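Local coordinates for putative uncharacterized protein (PDB 4G7X) that probably serves as the N1 domain of the CTXphi minor coat protein pIII, which binds TolA of Vibrio cholerae during phage infection, at residues C14-T19 against P71-G76; L24-G29 against C94-C99; I32-L37 against Y50-S55; D44-D49 against K66-P71. One frame throughout, in Å; residues are numbered along the deposited sequence. Where two conformers were deposited one is given.

How the contacts relate
Contact 2 is the buried one of the four: an aromatic cluster where strand 20-27 meets the end of strand 93-95. Contacts 3 and 4 lie about 5 Å apart, centre to centre, and are built around neighbouring strands; contact 4 is true backbone pairing, whereas contact 3 lays side chains on aromatic faces nearer the surface. They are joined by hydrogen bonds from Tyr69 OH to Val33 O and between Ser35 OG and Asp44 OD1. Contact 1, furthest from the centre of the chain, packs two loops through prolines and a disulfide cysteine. It shares Pro71 with contact 4, and in the conformer given an Arg72-Asp44 salt bridge also joins them.

Contact 1 (C14-T19 against P71-G76); sequences CDPNTT and PRFTQG. Unlike the reference sequence in segment 71-76: Thr74 (reference Ser).
With Cys14 SG swung opposite its own backbone N (chi1 -162°) and the Gln75 chain bent at its second torsion (chi2 -63°), the sulfur comes to lie over the flat of the Gln75 amide. Cys14 SG is 3.3 Å from Gln75 CD and about as far from Gln75 OE1, so it rests on the face of the group rather than at its rim. The amide cannot turn easily. Gln75 NE2 donates to Arg72 O at 2.8 Å, a bond that leaves the amide close to its own plane but reaches the acceptor from above the carbonyl plane. The centre of the contact is the Pro71 ring, set into the type I turn of Asp15 to Thr18. Pro71 CG lies 3.6 Å from Asp15 O, the same oxygen that accepts the turn's bond from Thr18 N. The methyl Thr18 CG2 meets Pro71 CD at 3.5 Å, the two side chains crossing at about a right angle. Pro16 adds a CA-H...O contact, its CA lying 3.4 Å from Pro71 O. At the outer end Pro16 CG comes up to the edge of the Phe73 ring, 4.3 Å from CD1. Thr18 OG1 turns elsewhere, bonding to Thr20 N. Strand 41-48 backs the Cys14, Pro71 and Gln75 side of the contact: Cys14 is disulfide-bonded to Cys41, Gln75 OE1 takes a bond from Met42 N, and Pro71 packs on Leu43. The loop leading into strand 20-27 is thereby held against the loop leaving strand 64-71.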
loop_
_atom_site.group_PDB
_atom_site.type_symbol
_atom_site.label_atom_id
_atom_site.label_comp_id
_atom_site.label_asym_id
_atom_site.label_seq_id
_atom_site.Cartn_x
_atom_site.Cartn_y
_atom_site.Cartn_z
ATOM N N CYS A 14 -6.850 -12.070 7.965
ATOM C CA CYS A 14 -7.311 -11.392 9.189
ATOM C C CYS A 14 -6.701 -11.946 10.480
ATOM O O CYS A 14 -7.397 -12.559 11.301
ATOM C CB CYS A 14 -8.839 -11.387 9.269
ATOM S SG CYS A 14 -9.520 -10.169 10.422
ATOM N N ASP A 15 -5.412 -11.671 10.661
ATOM C CA ASP A 15 -4.645 -12.127 11.815
ATOM C C ASP A 15 -3.706 -11.000 12.240
ATOM O O ASP A 15 -3.035 -10.422 11.390
ATOM C CB ASP A 15 -3.841 -13.371 11.429
ATOM C CG ASP A 15 -2.857 -13.801 12.507
ATOM O OD1 ASP A 15 -3.204 -13.736 13.703
ATOM O OD2 ASP A 15 -1.739 -14.227 12.151
ATOM N N PRO A 16 -3.665 -10.667 13.549
ATOM C CA PRO A 16 -2.802 -9.570 14.019
ATOM C C PRO A 16 -1.316 -9.754 13.703
ATOM O O PRO A 16 -0.580 -8.771 13.626
ATOM C CB PRO A 16 -3.020 -9.571 15.541
ATOM C CG PRO A 16 -3.575 -10.916 15.851
ATOM C CD PRO A 16 -4.419 -11.264 14.669
ATOM N N ASN A 17 -0.895 -11.003 13.513
ATOM C CA ASN A 17 0.500 -11.315 13.203
ATOM C C ASN A 17 0.816 -11.400 11.706
ATOM O O ASN A 17 1.912 -11.812 11.320
ATOM C CB ASN A 17 0.936 -12.596 13.923
ATOM C CG ASN A 17 0.916 -12.453 15.435
ATOM O OD1 ASN A 17 0.345 -13.288 16.134
ATOM N ND2 ASN A 17 1.534 -11.394 15.944
ATOM N N THR A 18 -0.139 -11.000 10.867
ATOM C CA THR A 18 0.107 -10.866 9.428
ATOM C C THR A 18 1.298 -9.944 9.163
ATOM O O THR A 18 1.585 -9.051 9.955
ATOM C CB THR A 18 -1.130 -10.315 8.681
ATOM O OG1 THR A 18 -0.884 -10.320 7.269
ATOM C CG2 THR A 18 -1.442 -8.887 9.114
ATOM N N THR A 19 1.985 -10.162 8.048
ATOM C CA THR A 19 3.033 -9.235 7.625
ATOM C C THR A 19 2.538 -8.344 6.482
ATOM O O THR A 19 3.323 -7.638 5.850
ATOM C CB THR A 19 4.323 -9.971 7.218
ATOM O OG1 THR A 19 4.045 -10.818 6.104
ATOM C CG2 THR A 19 4.854 -10.811 8.379
ATOM N N PRO A 71 -4.719 -5.899 10.939
ATOM C CA PRO A 71 -5.773 -6.471 11.796
ATOM C C PRO A 71 -5.454 -6.392 13.279
ATOM O O PRO A 71 -4.293 -6.572 13.678
ATOM C CB PRO A 71 -5.818 -7.944 11.369
ATOM C CG PRO A 71 -5.281 -7.957 9.987
ATOM C CD PRO A 71 -4.222 -6.891 9.962
ATOM N N ARG A 72 -6.474 -6.117 14.089
ATOM C CA ARG A 72 -6.316 -6.156 15.537
ATOM C C ARG A 72 -6.551 -7.585 16.009
ATOM O O ARG A 72 -6.971 -8.442 15.227
ATOM C CB ARG A 72 -7.265 -5.175 16.235
ATOM C CG ARG A 72 -8.733 -5.549 16.146
ATOM C CD ARG A 72 -9.565 -4.826 17.199
ATOM N NE ARG A 72 -9.577 -3.381 16.997
ATOM C CZ ARG A 72 -10.402 -2.545 17.617
ATOM N NH1 ARG A 72 -11.294 -3.008 18.483
ATOM N NH2 ARG A 72 -10.343 -1.246 17.368
ATOM N N PHE A 73 -6.265 -7.836 17.283
ATOM C CA PHE A 73 -6.441 -9.155 17.879
ATOM C C PHE A 73 -7.904 -9.607 17.912
ATOM O O PHE A 73 -8.218 -10.721 17.508
ATOM C CB PHE A 73 -5.829 -9.155 19.285
ATOM C CG PHE A 73 -6.015 -10.439 20.042
ATOM C CD1 PHE A 73 -5.332 -11.598 19.670
ATOM C CD2 PHE A 73 -6.854 -10.486 21.150
ATOM C CE1 PHE A 73 -5.499 -12.780 20.381
ATOM C CE2 PHE A 73 -7.018 -11.661 21.869
ATOM C CZ PHE A 73 -6.342 -12.808 21.485
ATOM N N THR A 74 -8.792 -8.730 18.371
ATOM C CA THR A 74 -10.207 -9.071 18.500
ATOM C C THR A 74 -10.922 -8.968 17.159
ATOM O O THR A 74 -10.909 -7.918 16.517
ATOM C CB THR A 74 -10.899 -8.148 19.515
ATOM O OG1 THR A 74 -10.258 -8.282 20.787
ATOM C CG2 THR A 74 -12.379 -8.493 19.653
ATOM N N GLN A 75 -11.535 -10.073 16.744
ATOM C CA GLN A 75 -12.297 -10.132 15.503
ATOM C C GLN A 75 -13.701 -10.670 15.759
ATOM O O GLN A 75 -13.944 -11.327 16.780
ATOM C CB GLN A 75 -11.555 -10.986 14.466
ATOM C CG GLN A 75 -10.182 -10.437 14.088
ATOM C CD GLN A 75 -10.251 -9.070 13.422
ATOM O OE1 GLN A 75 -11.250 -8.721 12.790
ATOM N NE2 GLN A 75 -9.183 -8.292 13.554
ATOM N N GLY A 76 -14.623 -10.373 14.845
ATOM C CA GLY A 76 -15.979 -10.914 14.909
ATOM C C GLY A 76 -17.013 -10.018 15.557
ATOM O O GLY A 76 -18.161 -10.421 15.712
#

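Contact 2 (L24-G29 against C94-C99); sequences LLFGFG and CIYPYC
The hydroxyl of Tyr96 reaches the backbone of strand 20-27 and donates to Leu25 O at 2.6 Å. It meets that oxygen in the carbonyl plane, on a lone pair, with a C=O...donor angle of 121°. Around this short bond the ring is boxed in. Leu24 CD2 sits squarely over one face, 4.0 Å from the Tyr96 ring centroid in a CH-pi contact, while Pro97 CD lies over the rim of the opposite face. At the edge, Tyr96 CE1 approaches Phe26 CE1 to 3.9 Å; the tyrosine points its edge at the Phe26 face in an offset edge-to-face pair, planes 86° apart. Phe26 CE1 also touches Cys94 SG at 4.2 Å, so the disulfide of Cys94 with Cys84 forms part of the wall. Farther out, Val36 of strand 35-38 packs on Leu24, Phe26 and Tyr96 together, and Cys94 pairs through its backbone with Ser35 and Leu37. Strand 20-27 is fixed in turn by backbone bonds of Leu24 to Gly67 and of Phe26 to Cys65. The cluster joins strand 20-27 to the residues after strand 93-95 in a helix-free, all-beta domain held by three disulfides, consistent with the pIII N1 family.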
loop_
_atom_site.group_PDB
_atom_site.type_symbol
_atom_site.label_atom_id
_atom_site.label_comp_id
_atom_site.label_asym_id
_atom_site.label_seq_id
_atom_site.Cartn_x
_atom_site.Cartn_y
_atom_site.Cartn_z
ATOM N N LEU A 24 -5.570 2.280 3.150
ATOM C CA LEU A 24 -6.955 2.702 2.983
ATOM C C LEU A 24 -7.008 4.183 2.673
ATOM O O LEU A 24 -6.214 4.960 3.213
ATOM C CB LEU A 24 -7.770 2.391 4.241
ATOM C CG LEU A 24 -7.904 0.912 4.617
ATOM C CD1 LEU A 24 -8.707 0.793 5.898
ATOM C CD2 LEU A 24 -8.547 0.104 3.502
ATOM N N LEU A 25 -7.950 4.561 1.810
ATOM C CA LEU A 25 -8.136 5.949 1.388
ATOM C C LEU A 25 -9.353 6.574 2.042
ATOM O O LEU A 25 -10.390 5.922 2.208
ATOM C CB LEU A 25 -8.294 6.031 -0.131
ATOM C CG LEU A 25 -7.184 5.396 -0.966
ATOM C CD1 LEU A 25 -7.558 5.446 -2.438
ATOM C CD2 LEU A 25 -5.830 6.044 -0.716
ATOM N N PHE A 26 -9.233 7.847 2.399
ATOM C CA PHE A 26 -10.326 8.587 3.026
ATOM C C PHE A 26 -10.421 9.968 2.413
ATOM O O PHE A 26 -9.519 10.406 1.687
ATOM C CB PHE A 26 -10.115 8.697 4.541
ATOM C CG PHE A 26 -9.930 7.373 5.220
ATOM C CD1 PHE A 26 -11.031 6.625 5.619
ATOM C CD2 PHE A 26 -8.655 6.856 5.426
ATOM C CE1 PHE A 26 -10.866 5.391 6.230
ATOM C CE2 PHE A 26 -8.482 5.620 6.032
ATOM C CZ PHE A 26 -9.587 4.888 6.436
ATOM N N GLY A 27 -11.514 10.659 2.713
ATOM C CA GLY A 27 -11.683 12.026 2.263
ATOM C C GLY A 27 -10.663 12.975 2.858
ATOM O O GLY A 27 -10.128 12.740 3.947
ATOM N N PHE A 28 -10.385 14.050 2.131
ATOM C CA PHE A 28 -9.485 15.092 2.593
ATOM C C PHE A 28 -9.998 15.673 3.908
ATOM O O PHE A 28 -11.212 15.784 4.117
ATOM C CB PHE A 28 -9.406 16.178 1.523
ATOM C CG PHE A 28 -8.202 17.067 1.631
ATOM C CD1 PHE A 28 -8.359 18.431 1.861
ATOM C CD2 PHE A 28 -6.911 16.555 1.480
ATOM C CE1 PHE A 28 -7.255 19.266 1.947
ATOM C CE2 PHE A 28 -5.803 17.385 1.570
ATOM C CZ PHE A 28 -5.976 18.744 1.804
ATOM N N GLY A 29 -9.074 16.000 4.810
ATOM C CA GLY A 29 -9.447 16.588 6.097
ATOM C C GLY A 29 -10.034 15.596 7.089
ATOM O O GLY A 29 -10.611 15.982 8.103
ATOM N N CYS A 94 -15.129 3.376 11.413
ATOM C CA CYS A 94 -16.077 3.274 10.313
ATOM C C CYS A 94 -15.972 1.957 9.558
ATOM O O CYS A 94 -14.987 1.234 9.695
ATOM C CB CYS A 94 -15.904 4.468 9.360
ATOM S SG CYS A 94 -14.237 4.688 8.679
ATOM N N ILE A 95 -17.005 1.652 8.777
ATOM C CA ILE A 95 -17.026 0.459 7.935
ATOM C C ILE A 95 -16.574 0.856 6.534
ATOM O O ILE A 95 -17.121 1.791 5.946
ATOM C CB ILE A 95 -18.440 -0.172 7.906
ATOM C CG1 ILE A 95 -18.886 -0.533 9.329
ATOM C CG2 ILE A 95 -18.474 -1.383 6.980
ATOM C CD1 ILE A 95 -20.332 -0.978 9.436
ATOM N N TYR A 96 -15.565 0.171 5.999
ATOM C CA TYR A 96 -15.042 0.542 4.682
ATOM C C TYR A 96 -15.939 0.054 3.540
ATOM O O TYR A 96 -16.444 -1.068 3.587
ATOM C CB TYR A 96 -13.602 0.060 4.484
ATOM C CG TYR A 96 -12.810 0.986 3.584
ATOM C CD1 TYR A 96 -12.322 2.201 4.064
ATOM C CD2 TYR A 96 -12.574 0.662 2.252
ATOM C CE1 TYR A 96 -11.613 3.064 3.245
ATOM C CE2 TYR A 96 -11.865 1.515 1.424
ATOM C CZ TYR A 96 -11.394 2.717 1.922
ATOM O OH TYR A 96 -10.687 3.561 1.096
ATOM N N PRO A 97 -16.168 0.912 2.523
ATOM C CA PRO A 97 -16.948 0.498 1.347
ATOM C C PRO A 97 -16.100 -0.226 0.291
ATOM O O PRO A 97 -15.940 0.268 -0.830
ATOM C CB PRO A 97 -17.502 1.823 0.809
ATOM C CG PRO A 97 -16.533 2.861 1.261
ATOM C CD PRO A 97 -15.875 2.359 2.518
ATOM N N TYR A 98 -15.581 -1.399 0.650
ATOM C CA TYR A 98 -14.706 -2.185 -0.231
ATOM C C TYR A 98 -15.454 -3.029 -1.275
ATOM O O TYR A 98 -16.530 -3.571 -0.995
ATOM C CB TYR A 98 -13.776 -3.074 0.610
ATOM C CG TYR A 98 -13.024 -4.128 -0.180
ATOM C CD1 TYR A 98 -11.896 -3.794 -0.933
ATOM C CD2 TYR A 98 -13.447 -5.458 -0.180
ATOM C CE1 TYR A 98 -11.210 -4.757 -1.660
ATOM C CE2 TYR A 98 -12.768 -6.427 -0.904
ATOM C CZ TYR A 98 -11.650 -6.071 -1.641
ATOM O OH TYR A 98 -10.977 -7.034 -2.358
ATOM N N CYS A 99 -14.871 -3.119 -2.472
ATOM C CA CYS A 99 -15.377 -3.964 -3.556
ATOM C C CYS A 99 -14.213 -4.480 -4.402
ATOM O O CYS A 99 -13.341 -3.697 -4.789
ATOM C CB CYS A 99 -16.363 -3.189 -4.437
ATOM S SG CYS A 99 -16.997 -4.116 -5.858
#

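Contact 3 (I32-L37 against Y50-S55); sequences IVQSVL and YGFVWS
In the mixed beta sheet of this N1 domain, the run into strand 35-38 lies over strand 51-59, with Ile32 flat on the Trp54 indole. Ile32 CG1 stands 3.7 Å from the centroid of the five-membered ring and only 8° off its normal, a well-centred CH-pi contact. The other branch, Ile32 CG2, rests 3.7 Å from Trp54 CD2, and the Ile32 CA lies above the middle of the indole. The isoleucine and the indole point opposite ways from their own backbones and overlap flank to flank, so the isoleucine runs along the ring system instead of poking at it. At Trp54 the first torsion (chi1 171°) swings the indole out toward Ile32, and the second (chi2 -82°) turns its flat side to it. Beyond Ile32 the chain keeps to the same indole: Val33 N comes within 3.5 Å of Trp54 CZ3, and Val33 CG2 touches Trp54 CH2. An inverse gamma turn centred on Val53 interrupts strand 51-59 here, with Val53 pointing away while Phe52 and Trp54 both point toward the 32-37 segment. Phe52 thus takes the far end of the isoleucine, Ile32 CD1 to Phe52 CD1 being 3.9 Å. Over one face of Phe52, toward its rim, hangs the Gln34 amide, turned almost perpendicular to the ring. What holds that amide is its own segment: Gln34 NE2 donates to Ile32 O at 2.8 Å in a nearly straight bond. Strand 41-48 flanks the contact, with Ile45 packing on both Gln34 and Phe52.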
loop_
_atom_site.group_PDB
_atom_site.type_symbol
_atom_site.label_atom_id
_atom_site.label_comp_id
_atom_site.label_asym_id
_atom_site.label_seq_id
_atom_site.Cartn_x
_atom_site.Cartn_y
_atom_site.Cartn_z
ATOM N N ILE A 32 -7.297 11.110 11.699
ATOM C CA ILE A 32 -6.570 9.869 11.484
ATOM C C ILE A 32 -7.473 8.720 11.907
ATOM O O ILE A 32 -7.641 8.443 13.096
ATOM C CB ILE A 32 -5.222 9.842 12.228
ATOM C CG1 ILE A 32 -4.385 11.070 11.849
ATOM C CG2 ILE A 32 -4.473 8.554 11.900
ATOM C CD1 ILE A 32 -3.012 11.122 12.489
ATOM N N VAL A 33 -8.080 8.071 10.918
ATOM C CA VAL A 33 -9.058 7.025 11.174
ATOM C C VAL A 33 -8.392 5.887 11.951
ATOM O O VAL A 33 -7.376 5.346 11.529
ATOM C CB VAL A 33 -9.726 6.558 9.858
ATOM C CG1 VAL A 33 -10.700 5.422 10.113
ATOM C CG2 VAL A 33 -10.453 7.724 9.194
ATOM N N GLN A 34 -8.950 5.571 13.116
ATOM C CA GLN A 34 -8.285 4.694 14.085
ATOM C C GLN A 34 -8.547 3.214 13.856
ATOM O O GLN A 34 -7.634 2.392 13.928
ATOM C CB GLN A 34 -8.690 5.084 15.511
ATOM C CG GLN A 34 -8.207 6.473 15.919
ATOM C CD GLN A 34 -6.698 6.549 16.041
ATOM O OE1 GLN A 34 -6.108 5.915 16.914
ATOM N NE2 GLN A 34 -6.064 7.311 15.163
ATOM N N SER A 35 -9.803 2.886 13.588
ATOM C CA SER A 35 -10.213 1.510 13.369
ATOM C C SER A 35 -11.208 1.457 12.229
ATOM O O SER A 35 -12.099 2.301 12.132
ATOM C CB SER A 35 -10.828 0.915 14.636
ATOM O OG SER A 35 -9.896 0.866 15.709
ATOM N N VAL A 36 -11.038 0.468 11.356
ATOM C CA VAL A 36 -11.879 0.310 10.180
ATOM C C VAL A 36 -12.271 -1.152 10.044
ATOM O O VAL A 36 -11.413 -2.040 10.124
ATOM C CB VAL A 36 -11.156 0.754 8.888
ATOM C CG1 VAL A 36 -12.022 0.493 7.661
ATOM C CG2 VAL A 36 -10.776 2.224 8.953
ATOM N N LEU A 37 -13.561 -1.393 9.844
ATOM C CA LEU A 37 -14.036 -2.717 9.470
ATOM C C LEU A 37 -13.914 -2.858 7.955
ATOM O O LEU A 37 -14.725 -2.316 7.196
ATOM C CB LEU A 37 -15.465 -2.940 9.960
ATOM C CG LEU A 37 -16.012 -4.365 9.853
ATOM C CD1 LEU A 37 -15.178 -5.341 10.676
ATOM C CD2 LEU A 37 -17.458 -4.364 10.316
ATOM N N TYR A 50 7.891 7.420 14.012
ATOM C CA TYR A 50 7.634 8.784 13.558
ATOM C C TYR A 50 6.173 9.202 13.701
ATOM O O TYR A 50 5.805 10.316 13.337
ATOM C CB TYR A 50 8.151 8.971 12.126
ATOM C CG TYR A 50 9.647 8.755 12.022
ATOM C CD1 TYR A 50 10.537 9.813 12.213
ATOM C CD2 TYR A 50 10.174 7.486 11.772
ATOM C CE1 TYR A 50 11.910 9.618 12.139
ATOM C CE2 TYR A 50 11.546 7.282 11.695
ATOM C CZ TYR A 50 12.407 8.348 11.879
ATOM O OH TYR A 50 13.772 8.150 11.803
ATOM N N GLY A 51 5.357 8.314 14.262
ATOM C CA GLY A 51 3.947 8.602 14.515
ATOM C C GLY A 51 3.054 7.697 13.695
ATOM O O GLY A 51 3.511 6.685 13.157
ATOM N N PHE A 52 1.778 8.054 13.598
ATOM C CA PHE A 52 0.858 7.278 12.775
ATOM C C PHE A 52 1.315 7.287 11.322
ATOM O O PHE A 52 1.792 8.303 10.820
ATOM C CB PHE A 52 -0.564 7.824 12.898
ATOM C CG PHE A 52 -1.162 7.623 14.258
ATOM C CD1 PHE A 52 -1.381 8.707 15.102
ATOM C CD2 PHE A 52 -1.478 6.347 14.703
ATOM C CE1 PHE A 52 -1.926 8.511 16.364
ATOM C CE2 PHE A 52 -2.018 6.144 15.963
ATOM C CZ PHE A 52 -2.241 7.230 16.797
ATOM N N VAL A 53 1.185 6.142 10.660
ATOM C CA VAL A 53 1.580 6.026 9.259
ATOM C C VAL A 53 0.396 6.479 8.403
ATOM O O VAL A 53 -0.401 5.672 7.925
ATOM C CB VAL A 53 2.050 4.602 8.905
ATOM C CG1 VAL A 53 2.668 4.593 7.515
ATOM C CG2 VAL A 53 3.054 4.100 9.936
ATOM N N TRP A 54 0.318 7.794 8.228
ATOM C CA TRP A 54 -0.859 8.494 7.728
ATOM C C TRP A 54 -0.426 9.778 7.092
ATOM O O TRP A 54 0.455 10.460 7.613
ATOM C CB TRP A 54 -1.791 8.811 8.898
ATOM C CG TRP A 54 -2.938 9.726 8.552
ATOM C CD1 TRP A 54 -2.919 11.117 8.457
ATOM C CD2 TRP A 54 -4.317 9.339 8.240
ATOM N NE1 TRP A 54 -4.151 11.602 8.110
ATOM C CE2 TRP A 54 -5.040 10.586 7.967
ATOM C CE3 TRP A 54 -4.998 8.131 8.162
ATOM C CZ2 TRP A 54 -6.387 10.595 7.648
ATOM C CZ3 TRP A 54 -6.355 8.151 7.829
ATOM C CH2 TRP A 54 -7.030 9.354 7.573
ATOM N N SER A 55 -1.051 10.141 5.974
ATOM C CA SER A 55 -0.846 11.467 5.393
ATOM C C SER A 55 -2.041 11.898 4.558
ATOM O O SER A 55 -2.803 11.061 4.085
ATOM C CB SER A 55 0.443 11.515 4.564
ATOM O OG SER A 55 0.400 10.611 3.476
#

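Contact 4 (D44-D49 against K66-P71); sequences DIEKDD and KGLYKP
Backbone pairing comes first: Asp44 and Lys70 form an antiparallel hydrogen-bonded pair, Asp44 N to Lys70 O at 2.8 Å and Lys70 N to Asp44 O at 3.1 Å. Two residues along, Glu46 N donates to Leu68 O at 2.9 Å, leaving Ile45 and Tyr69 as the non-hydrogen-bonded pair between. The apolar part lies on the face carrying those two side chains. Ile45 CD1 leans over the rim of the Tyr69 ring in a CH-pi contact, 3.6 Å from CZ. Gly67 has no side chain, and Ile45 CD1 settles 4.0 Å from Gly67 CA, beside the tyrosine ring. Charge is handled less directly. In the Lys70 conformer given, the Glu46 carboxylate lies alongside the lysine methylenes, Glu46 OE1 3.2 Å from Lys70 CD, but Glu46 OE1 stays 4.7 Å from Lys70 NZ. That NZ instead bonds Thr18 O, while Glu46 OE2 is hydrogen-bonded to Ser21 OG and OE1 makes a salt bridge to a basic side chain of another protein's chain. Strand 64-71 also pairs with strands 20-27 and 51-59, and a backbone bond from Ile45 to Gln34, just ahead of strand 35-38, leads on to that neighbouring strand.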
loop_
_atom_site.group_PDB
_atom_site.type_symbol
_atom_site.label_atom_id
_atom_site.label_comp_id
_atom_site.label_asym_id
_atom_site.label_seq_id
_atom_site.Cartn_x
_atom_site.Cartn_y
_atom_site.Cartn_z
ATOM N N ASP A 44 -6.631 -1.731 12.608
ATOM C CA ASP A 44 -6.200 -0.540 13.337
ATOM C C ASP A 44 -5.062 0.175 12.610
ATOM O O ASP A 44 -4.198 -0.454 12.001
ATOM C CB ASP A 44 -5.730 -0.902 14.751
ATOM C CG ASP A 44 -6.857 -1.369 15.659
ATOM O OD1 ASP A 44 -8.044 -1.206 15.322
ATOM O OD2 ASP A 44 -6.536 -1.901 16.742
ATOM N N ILE A 45 -5.071 1.500 12.693
ATOM C CA ILE A 45 -3.997 2.324 12.143
ATOM C C ILE A 45 -2.627 1.928 12.708
ATOM O O ILE A 45 -2.482 1.682 13.908
ATOM C CB ILE A 45 -4.301 3.830 12.375
ATOM C CG1 ILE A 45 -3.272 4.741 11.684
ATOM C CG2 ILE A 45 -4.395 4.154 13.863
ATOM C CD1 ILE A 45 -3.376 4.779 10.171
ATOM N N GLU A 46 -1.630 1.862 11.832
ATOM C CA GLU A 46 -0.266 1.555 12.249
ATOM C C GLU A 46 0.460 2.793 12.729
ATOM O O GLU A 46 0.221 3.899 12.243
ATOM C CB GLU A 46 0.516 0.921 11.106
ATOM C CG GLU A 46 -0.038 -0.427 10.693
ATOM C CD GLU A 46 0.937 -1.202 9.848
ATOM O OE1 GLU A 46 1.974 -1.646 10.389
ATOM O OE2 GLU A 46 0.658 -1.381 8.651
ATOM N N LYS A 47 1.347 2.591 13.696
ATOM C CA LYS A 47 2.161 3.658 14.247
ATOM C C LYS A 47 3.594 3.156 14.311
ATOM O O LYS A 47 3.835 2.038 14.758
ATOM C CB LYS A 47 1.657 4.020 15.643
ATOM C CG LYS A 47 2.285 5.269 16.243
ATOM C CD LYS A 47 1.549 5.658 17.517
ATOM C CE LYS A 47 2.144 6.901 18.156
ATOM N NZ LYS A 47 3.349 6.612 18.982
ATOM N N ASP A 48 4.534 3.966 13.829
ATOM C CA ASP A 48 5.954 3.632 13.951
ATOM C C ASP A 48 6.672 4.720 14.755
ATOM O O ASP A 48 6.013 5.527 15.411
ATOM C CB ASP A 48 6.589 3.367 12.571
ATOM C CG ASP A 48 6.631 4.604 11.671
ATOM O OD1 ASP A 48 6.410 5.732 12.153
ATOM O OD2 ASP A 48 6.905 4.444 10.462
ATOM N N ASP A 49 8.003 4.751 14.693
ATOM C CA ASP A 49 8.796 5.699 15.486
ATOM C C ASP A 49 8.544 7.171 15.144
ATOM O O ASP A 49 8.932 8.062 15.906
ATOM C CB ASP A 49 10.294 5.376 15.376
ATOM C CG ASP A 49 10.681 4.109 16.131
ATOM O OD1 ASP A 49 9.871 3.611 16.942
ATOM O OD2 ASP A 49 11.812 3.615 15.920
ATOM N N LYS A 66 -4.612 9.012 3.351
ATOM C CA LYS A 66 -4.287 7.593 3.317
ATOM C C LYS A 66 -3.635 7.182 4.621
ATOM O O LYS A 66 -2.904 7.960 5.237
ATOM C CB LYS A 66 -3.378 7.249 2.126
ATOM C CG LYS A 66 -2.053 7.995 2.099
ATOM C CD LYS A 66 -1.198 7.582 0.907
ATOM C CE LYS A 66 0.040 8.454 0.791
ATOM N NZ LYS A 66 0.952 8.013 -0.304
ATOM N N GLY A 67 -3.907 5.950 5.027
ATOM C CA GLY A 67 -3.273 5.349 6.198
ATOM C C GLY A 67 -2.916 3.900 5.940
ATOM O O GLY A 67 -3.475 3.271 5.032
ATOM N N LEU A 68 -1.962 3.381 6.717
ATOM C CA LEU A 68 -1.620 1.955 6.710
ATOM C C LEU A 68 -2.275 1.266 7.892
ATOM O O LEU A 68 -2.240 1.783 9.010
ATOM C CB LEU A 68 -0.108 1.740 6.781
ATOM C CG LEU A 68 0.703 1.882 5.495
ATOM C CD1 LEU A 68 2.107 1.334 5.703
ATOM C CD2 LEU A 68 0.020 1.175 4.335
ATOM N N TYR A 69 -2.857 0.095 7.635
ATOM C CA TYR A 69 -3.687 -0.627 8.608
ATOM C C TYR A 69 -3.354 -2.107 8.692
ATOM O O TYR A 69 -3.036 -2.738 7.679
ATOM C CB TYR A 69 -5.178 -0.467 8.235
ATOM C CG TYR A 69 -5.659 0.954 8.403
ATOM C CD1 TYR A 69 -6.317 1.356 9.562
ATOM C CD2 TYR A 69 -5.416 1.912 7.416
ATOM C CE1 TYR A 69 -6.721 2.674 9.736
ATOM C CE2 TYR A 69 -5.816 3.229 7.581
ATOM C CZ TYR A 69 -6.467 3.609 8.739
ATOM O OH TYR A 69 -6.837 4.932 8.907
ATOM N N LYS A 70 -3.436 -2.652 9.902
ATOM C CA LYS A 70 -3.265 -4.086 10.132
ATOM C C LYS A 70 -4.365 -4.603 11.056
ATOM O O LYS A 70 -4.895 -3.839 11.865
ATOM C CB LYS A 70 -1.880 -4.379 10.716
ATOM C CG LYS A 70 -0.764 -4.325 9.686
ATOM C CD LYS A 70 0.603 -4.533 10.316
ATOM C CE LYS A 70 0.806 -5.976 10.734
ATOM N NZ LYS A 70 2.253 -6.280 10.925
ATOM N N PRO A 71 -4.719 -5.899 10.939
ATOM C CA PRO A 71 -5.773 -6.471 11.796
ATOM C C PRO A 71 -5.454 -6.392 13.279
ATOM O O PRO A 71 -4.293 -6.572 13.678
ATOM C CB PRO A 71 -5.818 -7.944 11.369
ATOM C CG PRO A 71 -5.281 -7.957 9.987
ATOM C CD PRO A 71 -4.222 -6.891 9.962
#